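Local coordinates for protein inositol 2-dehydrogenase (Sinorhizobium meliloti, PDB 4HKT) that oxidises myo-inositol to 2-keto-myo-inositol (scyllo-inosose) with NAD+ as hydride acceptor, the first step of myo-inositol breakdown, at residues N122-P127 with D176-R181; D126-A131 with M277-E282; G167-M172 with D316-S321; A193-L198 with R320-K325. One frame throughout, in Å; residues are numbered along the deposited sequence.

Contact 1. Residues N122-P127 with D176-R181; sequences NRRFDP and DFDMAR. With EDO (1,2-ethanediol), chain S.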
loop_
_atom_site.group_PDB
_atom_site.type_symbol
_atom_site.label_atom_id
_atom_site.label_comp_id
_atom_site.label_asym_id
_atom_site.label_seq_id
_atom_site.Cartn_x
_atom_site.Cartn_y
_atom_site.Cartn_z
ATOM N N ASN B 122 -9.102 8.267 24.403
ATOM C CA ASN B 122 -7.690 7.932 24.162
ATOM C C ASN B 122 -7.264 8.105 22.719
ATOM O O ASN B 122 -6.058 8.296 22.418
ATOM C CB ASN B 122 -7.429 6.497 24.583
ATOM C CG ASN B 122 -8.425 5.537 23.974
ATOM O OD1 ASN B 122 -9.574 5.498 24.375
ATOM N ND2 ASN B 122 -7.999 4.794 22.979
ATOM N N ARG B 123 -8.237 8.071 21.809
ATOM C CA ARG B 123 -7.930 8.192 20.394
ATOM C C ARG B 123 -7.309 9.516 20.054
ATOM O O ARG B 123 -6.537 9.604 19.115
ATOM C CB ARG B 123 -9.145 7.873 19.521
ATOM C CG ARG B 123 -9.613 6.457 19.739
ATOM C CD ARG B 123 -10.838 6.135 18.909
ATOM N NE ARG B 123 -11.497 4.949 19.441
ATOM C CZ ARG B 123 -12.637 4.437 18.975
ATOM N NH1 ARG B 123 -13.270 5.018 17.957
ATOM N NH2 ARG B 123 -13.152 3.335 19.525
ATOM N N ARG B 124 -7.577 10.532 20.840
ATOM C CA ARG B 124 -6.931 11.799 20.630
ATOM C C ARG B 124 -5.389 11.761 20.878
ATOM O O ARG B 124 -4.707 12.705 20.499
ATOM C CB ARG B 124 -7.524 12.845 21.544
ATOM C CG ARG B 124 -8.926 13.296 21.245
ATOM C CD ARG B 124 -9.217 14.463 22.132
ATOM N NE ARG B 124 -10.553 14.948 21.912
ATOM C CZ ARG B 124 -10.884 16.223 21.917
ATOM N NH1 ARG B 124 -9.965 17.179 22.157
ATOM N NH2 ARG B 124 -12.150 16.551 21.697
ATOM N N PHE B 125 -4.887 10.708 21.545
ATOM C CA PHE B 125 -3.458 10.564 21.894
ATOM C C PHE B 125 -2.730 9.512 21.051
ATOM O O PHE B 125 -1.532 9.255 21.248
ATOM C CB PHE B 125 -3.322 10.250 23.401
ATOM C CG PHE B 125 -3.800 11.351 24.273
ATOM C CD1 PHE B 125 -3.053 12.492 24.415
ATOM C CD2 PHE B 125 -5.029 11.274 24.919
ATOM C CE1 PHE B 125 -3.495 13.543 25.208
ATOM C CE2 PHE B 125 -5.465 12.306 25.718
ATOM C CZ PHE B 125 -4.707 13.455 25.857
ATOM N N ASP B 126 -3.456 8.881 20.124
ATOM C CA ASP B 126 -2.859 7.936 19.183
ATOM C C ASP B 126 -1.850 8.670 18.288
ATOM O O ASP B 126 -2.176 9.748 17.752
ATOM C CB ASP B 126 -3.942 7.307 18.297
ATOM C CG ASP B 126 -3.373 6.335 17.319
ATOM O OD1 ASP B 126 -2.724 5.338 17.784
ATOM O OD2 ASP B 126 -3.480 6.611 16.093
ATOM N N PRO B 127 -0.636 8.100 18.101
ATOM C CA PRO B 127 0.350 8.855 17.301
ATOM C C PRO B 127 -0.101 9.114 15.864
ATOM O O PRO B 127 0.181 10.176 15.326
ATOM C CB PRO B 127 1.600 7.969 17.314
ATOM C CG PRO B 127 1.392 6.983 18.394
ATOM C CD PRO B 127 -0.102 6.810 18.556
ATOM N N ASP B 176 -16.230 8.343 18.253
ATOM C CA ASP B 176 -16.255 8.951 16.912
ATOM C C ASP B 176 -16.859 10.327 16.894
ATOM O O ASP B 176 -16.388 11.155 16.137
ATOM C CB ASP B 176 -16.952 8.069 15.922
ATOM C CG ASP B 176 -16.320 6.695 15.841
ATOM O OD1 ASP B 176 -15.095 6.593 15.638
ATOM O OD2 ASP B 176 -17.051 5.710 16.042
ATOM N N PHE B 177 -17.872 10.594 17.728
ATOM C CA PHE B 177 -18.315 11.969 17.932
ATOM C C PHE B 177 -17.189 12.868 18.459
ATOM O O PHE B 177 -17.005 13.979 17.973
ATOM C CB PHE B 177 -19.510 12.059 18.853
ATOM C CG PHE B 177 -20.734 11.327 18.358
ATOM C CD1 PHE B 177 -21.222 11.524 17.090
ATOM C CD2 PHE B 177 -21.421 10.480 19.190
ATOM C CE1 PHE B 177 -22.370 10.849 16.637
ATOM C CE2 PHE B 177 -22.551 9.819 18.773
ATOM C CZ PHE B 177 -23.050 10.003 17.494
ATOM N N ASP B 178 -16.482 12.411 19.491
ATOM C CA ASP B 178 -15.293 13.131 19.942
ATOM C C ASP B 178 -14.234 13.340 18.835
ATOM O O ASP B 178 -13.730 14.451 18.659
ATOM C CB ASP B 178 -14.644 12.482 21.151
ATOM C CG ASP B 178 -13.473 13.285 21.627
ATOM O OD1 ASP B 178 -13.691 14.391 22.139
ATOM O OD2 ASP B 178 -12.314 12.850 21.439
HETATM N N MSE B 179 -13.908 12.288 18.113
HETATM C CA MSE B 179 -12.985 12.379 16.970
HETATM C C MSE B 179 -13.442 13.393 15.943
HETATM O O MSE B 179 -12.658 14.200 15.449
HETATM C CB MSE B 179 -12.795 10.986 16.389
HETATM C CG MSE B 179 -11.827 10.895 15.210
HETATM SE SE MSE B 179 -10.009 11.495 15.697
HETATM C CE MSE B 179 -9.638 10.079 17.000
ATOM N N ALA B 180 -14.731 13.414 15.634
ATOM C CA ALA B 180 -15.254 14.397 14.722
ATOM C C ALA B 180 -15.044 15.808 15.191
ATOM O O ALA B 180 -14.603 16.665 14.419
ATOM C CB ALA B 180 -16.742 14.126 14.420
ATOM N N ARG B 181 -15.295 16.072 16.471
ATOM C CA ARG B 181 -15.035 17.403 17.020
ATOM C C ARG B 181 -13.527 17.744 16.969
ATOM O O ARG B 181 -13.143 18.891 16.654
ATOM C CB ARG B 181 -15.550 17.501 18.472
ATOM C CG ARG B 181 -17.076 17.566 18.582
ATOM C CD ARG B 181 -17.537 17.656 20.029
ATOM N NE ARG B 181 -17.171 18.925 20.587
ATOM C CZ ARG B 181 -16.180 19.165 21.448
ATOM N NH1 ARG B 181 -15.399 18.215 21.960
ATOM N NH2 ARG B 181 -15.973 20.415 21.805
HETATM C C1 EDO S . -11.256 20.590 19.595
HETATM O O1 EDO S . -10.026 19.855 19.659
HETATM C C2 EDO S . -12.421 19.754 20.150
HETATM O O2 EDO S . -12.098 19.187 21.439
HETATM O O HOH W 1 -16.221 4.008 17.718
#

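Contact 2. Residues D126-A131 with M277-E282; sequences DPHFMA and MTRYTE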
loop_
_atom_site.group_PDB
_atom_site.type_symbol
_atom_site.label_atom_id
_atom_site.label_comp_id
_atom_site.label_asym_id
_atom_site.label_seq_id
_atom_site.Cartn_x
_atom_site.Cartn_y
_atom_site.Cartn_z
ATOM N N ASP B 126 -3.456 8.881 20.124
ATOM C CA ASP B 126 -2.859 7.936 19.183
ATOM C C ASP B 126 -1.850 8.670 18.288
ATOM O O ASP B 126 -2.176 9.748 17.752
ATOM C CB ASP B 126 -3.942 7.307 18.297
ATOM C CG ASP B 126 -3.373 6.335 17.319
ATOM O OD1 ASP B 126 -2.724 5.338 17.784
ATOM O OD2 ASP B 126 -3.480 6.611 16.093
ATOM N N PRO B 127 -0.636 8.100 18.101
ATOM C CA PRO B 127 0.350 8.855 17.301
ATOM C C PRO B 127 -0.101 9.114 15.864
ATOM O O PRO B 127 0.181 10.176 15.326
ATOM C CB PRO B 127 1.600 7.969 17.314
ATOM C CG PRO B 127 1.392 6.983 18.394
ATOM C CD PRO B 127 -0.102 6.810 18.556
ATOM N N HIS B 128 -0.854 8.187 15.282
ATOM C CA HIS B 128 -1.332 8.339 13.901
ATOM C C HIS B 128 -2.428 9.368 13.789
ATOM O O HIS B 128 -2.378 10.271 12.941
ATOM C CB HIS B 128 -1.768 6.969 13.356
ATOM C CG HIS B 128 -0.852 5.882 13.796
ATOM N ND1 HIS B 128 0.388 5.702 13.229
ATOM C CD2 HIS B 128 -0.927 5.008 14.825
ATOM C CE1 HIS B 128 1.011 4.712 13.842
ATOM N NE2 HIS B 128 0.249 4.298 14.839
ATOM N N PHE B 129 -3.418 9.283 14.675
ATOM C CA PHE B 129 -4.461 10.288 14.664
ATOM C C PHE B 129 -3.963 11.683 15.034
ATOM O O PHE B 129 -4.437 12.684 14.472
ATOM C CB PHE B 129 -5.630 9.879 15.544
ATOM C CG PHE B 129 -6.279 8.575 15.165
ATOM C CD1 PHE B 129 -6.252 8.084 13.864
ATOM C CD2 PHE B 129 -6.942 7.839 16.124
ATOM C CE1 PHE B 129 -6.845 6.887 13.549
ATOM C CE2 PHE B 129 -7.584 6.657 15.805
ATOM C CZ PHE B 129 -7.546 6.188 14.507
HETATM N N MSE B 130 -2.985 11.759 15.939
HETATM C CA MSE B 130 -2.407 13.068 16.345
HETATM C C MSE B 130 -1.724 13.714 15.178
HETATM O O MSE B 130 -1.833 14.933 14.969
HETATM C CB MSE B 130 -1.389 12.931 17.488
HETATM C CG MSE B 130 -2.041 12.871 18.843
HETATM SE SE MSE B 130 -0.673 12.681 20.277
HETATM C CE MSE B 130 0.209 14.439 20.083
ATOM N N ALA B 131 -1.013 12.913 14.404
ATOM C CA ALA B 131 -0.312 13.402 13.222
ATOM C C ALA B 131 -1.294 13.866 12.125
ATOM O O ALA B 131 -1.003 14.793 11.364
ATOM C CB ALA B 131 0.643 12.335 12.689
HETATM N N MSE B 277 -6.953 -2.996 23.414
HETATM C CA MSE B 277 -5.857 -3.398 24.289
HETATM C C MSE B 277 -4.542 -3.247 23.584
HETATM O O MSE B 277 -3.614 -2.674 24.143
HETATM C CB MSE B 277 -5.979 -4.841 24.803
HETATM C CG MSE B 277 -7.169 -5.069 25.753
HETATM SE SE MSE B 277 -8.909 -5.254 24.822
HETATM C CE MSE B 277 -8.566 -6.979 23.898
ATOM N N THR B 278 -4.420 -3.767 22.371
ATOM C CA THR B 278 -3.152 -3.625 21.669
ATOM C C THR B 278 -3.152 -2.516 20.647
ATOM O O THR B 278 -2.098 -1.991 20.359
ATOM C CB THR B 278 -2.625 -4.907 21.013
ATOM O OG1 THR B 278 -3.620 -5.470 20.174
ATOM C CG2 THR B 278 -2.158 -5.926 22.067
ATOM N N ARG B 279 -4.300 -2.145 20.085
ATOM C CA ARG B 279 -4.302 -1.072 19.074
ATOM C C ARG B 279 -3.817 0.244 19.683
ATOM O O ARG B 279 -3.076 1.014 19.030
ATOM C CB ARG B 279 -5.708 -0.868 18.406
ATOM C CG ARG B 279 -5.859 0.470 17.650
ATOM C CD ARG B 279 -5.095 0.506 16.332
ATOM N NE ARG B 279 -5.191 1.755 15.565
ATOM C CZ ARG B 279 -4.531 2.884 15.837
ATOM N NH1 ARG B 279 -3.701 2.947 16.871
ATOM N NH2 ARG B 279 -4.678 3.956 15.074
ATOM N N TYR B 280 -4.209 0.514 20.920
ATOM C CA TYR B 280 -3.966 1.836 21.495
ATOM C C TYR B 280 -2.906 1.943 22.614
ATOM O O TYR B 280 -2.864 2.940 23.342
ATOM C CB TYR B 280 -5.309 2.438 21.929
ATOM C CG TYR B 280 -6.171 2.848 20.719
ATOM C CD1 TYR B 280 -5.723 3.799 19.818
ATOM C CD2 TYR B 280 -7.444 2.297 20.518
ATOM C CE1 TYR B 280 -6.486 4.170 18.714
ATOM C CE2 TYR B 280 -8.234 2.673 19.435
ATOM C CZ TYR B 280 -7.750 3.600 18.534
ATOM O OH TYR B 280 -8.507 3.966 17.453
ATOM N N THR B 281 -1.999 0.977 22.689
ATOM C CA THR B 281 -0.957 1.001 23.728
ATOM C C THR B 281 -0.152 2.322 23.762
ATOM O O THR B 281 0.001 2.914 24.841
ATOM C CB THR B 281 -0.005 -0.188 23.643
ATOM O OG1 THR B 281 0.836 -0.017 22.516
ATOM C CG2 THR B 281 -0.759 -1.484 23.506
ATOM N N GLU B 282 0.299 2.818 22.612
ATOM C CA GLU B 282 0.994 4.094 22.602
ATOM C C GLU B 282 0.059 5.223 23.032
ATOM O O GLU B 282 0.465 6.169 23.732
ATOM C CB GLU B 282 1.608 4.403 21.229
ATOM C CG GLU B 282 2.799 3.534 20.861
ATOM C CD GLU B 282 3.106 3.619 19.390
ATOM O OE1 GLU B 282 3.969 4.436 19.010
ATOM O OE2 GLU B 282 2.442 2.903 18.617
HETATM O O HOH W 2 -1.897 3.999 20.010
HETATM O O HOH W 3 0.701 2.385 16.597
#

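Contact 3. Residues G167-M172 with D316-S321; sequences GIFRDM and DAAVRS. With EDO (1,2-ethanediol), chain X.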
loop_
_atom_site.group_PDB
_atom_site.type_symbol
_atom_site.label_atom_id
_atom_site.label_comp_id
_atom_site.label_asym_id
_atom_site.label_seq_id
_atom_site.Cartn_x
_atom_site.Cartn_y
_atom_site.Cartn_z
ATOM N N GLY B 167 -26.652 2.206 24.842
ATOM C CA GLY B 167 -26.855 1.946 23.428
ATOM C C GLY B 167 -25.661 2.353 22.601
ATOM O O GLY B 167 -24.738 3.015 23.099
ATOM N N ILE B 168 -25.658 1.890 21.348
ATOM C CA ILE B 168 -24.471 1.952 20.522
ATOM C C ILE B 168 -23.950 3.387 20.363
ATOM O O ILE B 168 -22.721 3.620 20.374
ATOM C CB ILE B 168 -24.713 1.296 19.143
ATOM C CG1 ILE B 168 -23.422 1.219 18.345
ATOM C CG2 ILE B 168 -25.739 2.095 18.321
ATOM C CD1 ILE B 168 -23.551 0.312 17.151
ATOM N N PHE B 169 -24.850 4.365 20.295
ATOM C CA PHE B 169 -24.398 5.760 20.093
ATOM C C PHE B 169 -23.656 6.285 21.300
ATOM O O PHE B 169 -22.641 6.953 21.161
ATOM C CB PHE B 169 -25.565 6.653 19.755
ATOM C CG PHE B 169 -26.177 6.353 18.397
ATOM C CD1 PHE B 169 -25.423 6.518 17.236
ATOM C CD2 PHE B 169 -27.496 5.941 18.283
ATOM C CE1 PHE B 169 -25.971 6.270 15.995
ATOM C CE2 PHE B 169 -28.049 5.677 17.038
ATOM C CZ PHE B 169 -27.284 5.849 15.887
ATOM N N ARG B 170 -24.168 5.966 22.490
ATOM C CA ARG B 170 -23.536 6.378 23.745
ATOM C C ARG B 170 -22.306 5.558 24.089
ATOM O O ARG B 170 -21.394 6.058 24.735
ATOM C CB ARG B 170 -24.549 6.371 24.891
ATOM C CG ARG B 170 -25.741 7.270 24.620
ATOM C CD ARG B 170 -26.592 7.536 25.861
ATOM N NE ARG B 170 -27.774 8.362 25.589
ATOM C CZ ARG B 170 -28.953 7.921 25.173
ATOM N NH1 ARG B 170 -29.150 6.636 24.952
ATOM N NH2 ARG B 170 -29.955 8.795 24.963
ATOM N N ASP B 171 -22.265 4.309 23.644
ATOM C CA ASP B 171 -21.225 3.381 24.076
ATOM C C ASP B 171 -20.075 3.271 23.095
ATOM O O ASP B 171 -18.914 3.137 23.527
ATOM C CB ASP B 171 -21.775 1.986 24.346
ATOM C CG ASP B 171 -20.695 1.013 24.835
ATOM O OD1 ASP B 171 -20.254 1.189 25.980
ATOM O OD2 ASP B 171 -20.293 0.079 24.100
HETATM N N MSE B 172 -20.375 3.286 21.792
HETATM C CA MSE B 172 -19.352 3.081 20.764
HETATM C C MSE B 172 -19.118 4.363 19.994
HETATM O O MSE B 172 -18.001 4.882 19.939
HETATM C CB MSE B 172 -19.841 2.003 19.812
HETATM C CG MSE B 172 -18.840 1.734 18.699
HETATM SE SE MSE B 172 -19.484 0.322 17.494
HETATM C CE MSE B 172 -17.917 0.496 16.345
ATOM N N ASP B 316 -26.856 11.705 22.132
ATOM C CA ASP B 316 -28.291 11.863 22.480
ATOM C C ASP B 316 -29.093 12.363 21.242
ATOM O O ASP B 316 -30.220 11.882 20.971
ATOM C CB ASP B 316 -28.478 12.855 23.633
ATOM C CG ASP B 316 -28.044 12.308 24.995
ATOM O OD1 ASP B 316 -27.973 11.078 25.209
ATOM O OD2 ASP B 316 -27.762 13.143 25.876
ATOM N N ALA B 317 -28.501 13.333 20.526
ATOM C CA ALA B 317 -29.068 13.821 19.294
ATOM C C ALA B 317 -29.155 12.719 18.251
ATOM O O ALA B 317 -30.168 12.637 17.569
ATOM C CB ALA B 317 -28.301 15.038 18.755
ATOM N N ALA B 318 -28.120 11.872 18.119
ATOM C CA ALA B 318 -28.219 10.728 17.204
ATOM C C ALA B 318 -29.372 9.775 17.508
ATOM O O ALA B 318 -30.021 9.317 16.591
ATOM C CB ALA B 318 -26.902 9.938 17.089
ATOM N N VAL B 319 -29.611 9.486 18.779
ATOM C CA VAL B 319 -30.686 8.604 19.208
ATOM C C VAL B 319 -32.046 9.181 18.778
ATOM O O VAL B 319 -32.861 8.452 18.208
ATOM C CB VAL B 319 -30.638 8.405 20.751
ATOM C CG1 VAL B 319 -31.799 7.577 21.282
ATOM C CG2 VAL B 319 -29.332 7.701 21.206
ATOM N N ARG B 320 -32.265 10.466 19.053
ATOM C CA ARG B 320 -33.491 11.189 18.650
ATOM C C ARG B 320 -33.651 11.232 17.156
ATOM O O ARG B 320 -34.751 11.026 16.650
ATOM C CB ARG B 320 -33.515 12.627 19.187
ATOM C CG ARG B 320 -33.762 12.790 20.684
ATOM C CD ARG B 320 -33.978 14.262 21.051
ATOM N NE ARG B 320 -35.055 14.879 20.253
ATOM C CZ ARG B 320 -35.233 16.184 20.047
ATOM N NH1 ARG B 320 -34.396 17.105 20.523
ATOM N NH2 ARG B 320 -36.255 16.577 19.306
ATOM N N SER B 321 -32.559 11.449 16.436
ATOM C CA SER B 321 -32.614 11.526 14.996
ATOM C C SER B 321 -33.129 10.196 14.385
ATOM O O SER B 321 -33.990 10.211 13.485
ATOM C CB SER B 321 -31.244 11.808 14.407
ATOM O OG SER B 321 -31.347 11.810 12.994
HETATM C C1 EDO X . -17.394 -1.228 23.372
HETATM O O1 EDO X . -18.288 -1.304 24.482
HETATM C C2 EDO X . -17.407 0.152 22.707
HETATM O O2 EDO X . -16.956 0.029 21.356
#

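Contact 4. Residues A193-L198 with R320-K325; sequences ATAAVL and RSVAEK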
loop_
_atom_site.group_PDB
_atom_site.type_symbol
_atom_site.label_atom_id
_atom_site.label_comp_id
_atom_site.label_asym_id
_atom_site.label_seq_id
_atom_site.Cartn_x
_atom_site.Cartn_y
_atom_site.Cartn_z
ATOM N N ALA B 193 -28.964 10.619 11.609
ATOM C CA ALA B 193 -28.470 9.261 11.810
ATOM C C ALA B 193 -29.450 8.203 11.367
ATOM O O ALA B 193 -30.660 8.433 11.317
ATOM C CB ALA B 193 -28.180 9.030 13.272
ATOM N N THR B 194 -28.899 7.058 11.007
ATOM C CA THR B 194 -29.711 5.887 10.711
ATOM C C THR B 194 -29.144 4.730 11.502
ATOM O O THR B 194 -27.975 4.735 11.876
ATOM C CB THR B 194 -29.678 5.533 9.228
ATOM O OG1 THR B 194 -28.325 5.359 8.824
ATOM C CG2 THR B 194 -30.345 6.641 8.379
ATOM N N ALA B 195 -29.959 3.702 11.692
ATOM C CA ALA B 195 -29.544 2.541 12.491
ATOM C C ALA B 195 -30.326 1.289 12.105
ATOM O O ALA B 195 -31.425 1.365 11.557
ATOM C CB ALA B 195 -29.756 2.819 13.970
ATOM N N ALA B 196 -29.733 0.148 12.396
ATOM C CA ALA B 196 -30.384 -1.124 12.201
ATOM C C ALA B 196 -29.692 -2.204 13.088
ATOM O O ALA B 196 -28.613 -1.991 13.674
ATOM C CB ALA B 196 -30.295 -1.544 10.746
ATOM N N VAL B 197 -30.339 -3.357 13.079
ATOM C CA VAL B 197 -29.854 -4.596 13.656
ATOM C C VAL B 197 -29.620 -5.537 12.504
ATOM O O VAL B 197 -30.557 -6.119 11.973
ATOM C CB VAL B 197 -30.918 -5.165 14.603
ATOM C CG1 VAL B 197 -30.463 -6.481 15.240
ATOM C CG2 VAL B 197 -31.208 -4.132 15.671
ATOM N N LEU B 198 -28.365 -5.656 12.102
ATOM C CA LEU B 198 -27.970 -6.481 10.991
ATOM C C LEU B 198 -27.141 -7.688 11.458
ATOM O O LEU B 198 -26.919 -8.613 10.680
ATOM C CB LEU B 198 -27.092 -5.677 10.024
ATOM C CG LEU B 198 -27.781 -4.432 9.466
ATOM C CD1 LEU B 198 -26.911 -3.648 8.535
ATOM C CD2 LEU B 198 -29.024 -4.835 8.716
ATOM N N ARG B 320 -32.265 10.466 19.053
ATOM C CA ARG B 320 -33.491 11.189 18.650
ATOM C C ARG B 320 -33.651 11.232 17.156
ATOM O O ARG B 320 -34.751 11.026 16.650
ATOM C CB ARG B 320 -33.515 12.627 19.187
ATOM C CG ARG B 320 -33.762 12.790 20.684
ATOM C CD ARG B 320 -33.978 14.262 21.051
ATOM N NE ARG B 320 -35.055 14.879 20.253
ATOM C CZ ARG B 320 -35.233 16.184 20.047
ATOM N NH1 ARG B 320 -34.396 17.105 20.523
ATOM N NH2 ARG B 320 -36.255 16.577 19.306
ATOM N N SER B 321 -32.559 11.449 16.436
ATOM C CA SER B 321 -32.614 11.526 14.996
ATOM C C SER B 321 -33.129 10.196 14.385
ATOM O O SER B 321 -33.990 10.211 13.485
ATOM C CB SER B 321 -31.244 11.808 14.407
ATOM O OG SER B 321 -31.347 11.810 12.994
ATOM N N VAL B 322 -32.619 9.066 14.889
ATOM C CA VAL B 322 -33.064 7.796 14.397
ATOM C C VAL B 322 -34.550 7.629 14.713
ATOM O O VAL B 322 -35.313 7.235 13.842
ATOM C CB VAL B 322 -32.307 6.620 14.985
ATOM C CG1 VAL B 322 -32.980 5.323 14.549
ATOM C CG2 VAL B 322 -30.850 6.597 14.534
ATOM N N ALA B 323 -34.953 7.939 15.943
ATOM C CA ALA B 323 -36.352 7.745 16.347
ATOM C C ALA B 323 -37.326 8.660 15.627
ATOM O O ALA B 323 -38.401 8.223 15.288
ATOM C CB ALA B 323 -36.497 7.907 17.833
ATOM N N GLU B 324 -36.935 9.913 15.378
ATOM C CA GLU B 324 -37.821 10.922 14.807
ATOM C C GLU B 324 -37.665 11.060 13.296
ATOM O O GLU B 324 -38.408 11.775 12.680
ATOM C CB GLU B 324 -37.557 12.277 15.477
ATOM C CG GLU B 324 -37.963 12.281 16.936
ATOM C CD GLU B 324 -37.590 13.537 17.708
ATOM O OE1 GLU B 324 -37.485 14.631 17.119
ATOM O OE2 GLU B 324 -37.404 13.415 18.937
ATOM N N LYS B 325 -36.704 10.357 12.720
ATOM C CA LYS B 325 -36.426 10.379 11.291
ATOM C C LYS B 325 -36.113 11.785 10.749
ATOM O O LYS B 325 -36.479 12.123 9.624
ATOM C CB LYS B 325 -37.604 9.741 10.526
ATOM C CG LYS B 325 -37.839 8.292 10.905
ATOM C CD LYS B 325 -38.806 7.658 9.922
ATOM C CE LYS B 325 -39.006 6.193 10.218
ATOM N NZ LYS B 325 -40.030 6.042 11.273
HETATM O O HOH W 4 -32.940 9.856 10.807
#

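Contact 1. Residues N122-P127 with D176-R181
Arg124 meets Asp178 in a two-bond salt bridge. The arginine comes side-on. Its NE donates to Asp178 OD2 at 2.8 Å, in the guanidinium plane and on the syn lone pair. Its NH2 donates to Asp178 OD1 at 2.7 Å, and this bond is more bent. Guanidinium and carboxylate are nearly coplanar, 24° apart, so each acid oxygen takes one N-H. Asp178 reaches out because its CG stands anti to the backbone N (chi1 -177°). The extended chain of Arg124 covers the remaining gap.

The second ion pair is looser. Arg123 NH1 lies 3.3 Å from Asp176 OD1, with the two planes 56° apart. A water bridges the same pair, accepting from Arg123 NH1 and donating to Asp176 OD2. Asp176 is also hydrogen-bonded to Ser151 through OD1 and to Asn228 through OD2.

These pairs tie the 3-10 turn 122-125 to helix 168-184. The turn follows strand 117-120, an edge strand of the parallel Rossmann sheet. The contact therefore lies where the NAD-binding fold passes into the C-terminal domain of the Gfo/Idh/MocA family.

Apolar packing is small. The chain of Met179, a selenomethionine, bends at chi2 and chi3, and its CE comes to 3.4 Å from Arg123 CB.

Like charges also meet here. Arg124 NH2 is 3.7 Å from Arg181 NH1. Arg181 forms salt bridges with Glu187 and Asp307, which probably offset the like charges. A 1,2-ethanediol, probably from the crystallisation liquor, puts its O2 at the guanidinium edge of Arg124, accepting from Arg124 NH2 at 2.6 Å, and its C2 over one guanidinium face of Arg181.

Contact 2. Residues D126-A131 with M277-E282
Asp126 OD2 is gripped from opposite faces of its carboxylate. Arg279 NH2 donates at 3.1 Å to Asp126 OD2 from one face, and Phe129 N donates at 3.0 Å to the same OD2 from the other. Arg279 NH1 holds the second oxygen, Asp126 OD1, at 2.7 Å. The arginine thus comes end-on, but from above the acid, the planes 62° apart. A lysine in place of Asp126 would probably leave Arg279 facing a like charge and the first turn of helix 127-137 without its side-chain cap.

The Arg279 chain bends at chi2 (73°), with its CG over the centre of the Tyr280 ring. Its NH2 also lies over one face of Phe129, 3.7 Å from Phe129 CZ. Tyr280 OH meets the edge of that ring, 3.3 Å from Phe129 CE2, and is hydrogen-bonded to Gln238.

Beside the ion pair Pro127 CG packs on Glu282, 3.8 Å from Glu282 CB. A water joins His128 NE2 to Glu282 OE2, while His128 ND1 bonds Ser258 N of the second subunit. Asp126, right before helix 127-137, makes a side-chain N-cap through Phe129 N, and pairs with Arg279 at the C-terminal end of helix 276-279.

Contact 3. Residues G167-M172 with D316-S321
Arg170 and Asp316 form the ionic part of this contact. Both bonds fall on one oxygen. Arg170 NE donates to Asp316 OD1 at 2.7 Å, nearly in the guanidinium plane. Arg170 NH2 adds a weak bond of 3.0 Å to the same Asp316 OD1. NE meets OD1 nearly along its C-O direction, and the planes are 55° apart. The arginine chain is extended from CG to NE, which carries the charged end across to the other helix. Arg170 NH1 turns back to the carbonyl of Gly166. An alanine at Arg170 is likely to leave Asp316 without this charge partner and uncover Val319.

Apolar contacts lie next to the ion pair. Val319 CG2 sits over one face of the Arg170 guanidinium, 3.9 Å from Arg170 NH1. The same methyl touches Phe169 CD2 at 3.9 Å. Ala318 CB makes a CH-pi contact with the Phe169 ring, 3.8 Å from its centroid and 15° off the normal. The opposite face of that ring carries Ile168 CG2. The ring thus lies between Ile168 of its own helix and Ala318 of helix 305-324.

The axes of segments 168-172 and 316-321 approach to 9.2 Å and run nearly antiparallel, at 155°. Helices 168-184 and 305-324 pack here beside the mixed sheet of the C-terminal domain. Phe169 reaches Val212 and Val214 of strand 211-218, and Ala318 touches Val191 and Ala193 of strand 188-196.

Contact 4. Residues A193-L198 with R320-K325
Ser321 OG accepts a hydrogen bond from Ala193 N at 3.0 Å, with an N-H...O angle of 141°. The hydroxyl stands anti to the backbone N of Ser321 (chi1 177°), which aims it at the strand. Next to it, Val322 CG2 sits against both alanine methyls of the strand. Val322 CG2 is 3.8 Å from Ala193 CB and 4.0 Å from Ala195 CB. Both alanines are small, and the helix comes close: the CA atoms of Thr194 and Val322 are 5.3 Å apart.

A water adds a second polar link. It donates to Ala193 O at 2.7 Å and to Ser321 O at 2.9 Å.

Here the last turn of helix 305-324, residues 320-324, crosses strand segment 193-196 at 75°, the segment axes 6.8 Å apart at closest. This is helix-on-sheet packing in the C-terminal alpha/beta domain, well away from the Rossmann fold.

Further out, Ser321 OG is also bonded to the carbonyl of Arg326, past the end of the helix. Strand 188-196 is paired with strand 211-218 through Thr194 and Ser213. The third subunit reaches the strand as well: its Gln223 bonds Thr194 OG1, and its Gln217 bonds Ala195 O.

Overall arrangement
The four contacts run from the Rossmann side of the chain to the far end of the C-terminal domain. Contacts 1 and 2 share Asp126 and Pro127, their centres 10 Å apart. Contacts 1 and 3 use two parts of helix 168-184, centres about 17 Å apart; Phe177 packs on Ala318 between them. Contacts 3 and 4 are neighbours on helix 305-324, centres 9 Å apart, and Phe169 touches Val322. Contacts 2 and 4, about 30 Å between centres, face the second and third subunits respectively. No NAD is bound. In contact 3 Asp171 O is hydrogen-bonded to Lys94 NZ, and Lys94 belongs to a Glu-Lys-Pro motif that in this family probably lines the active site.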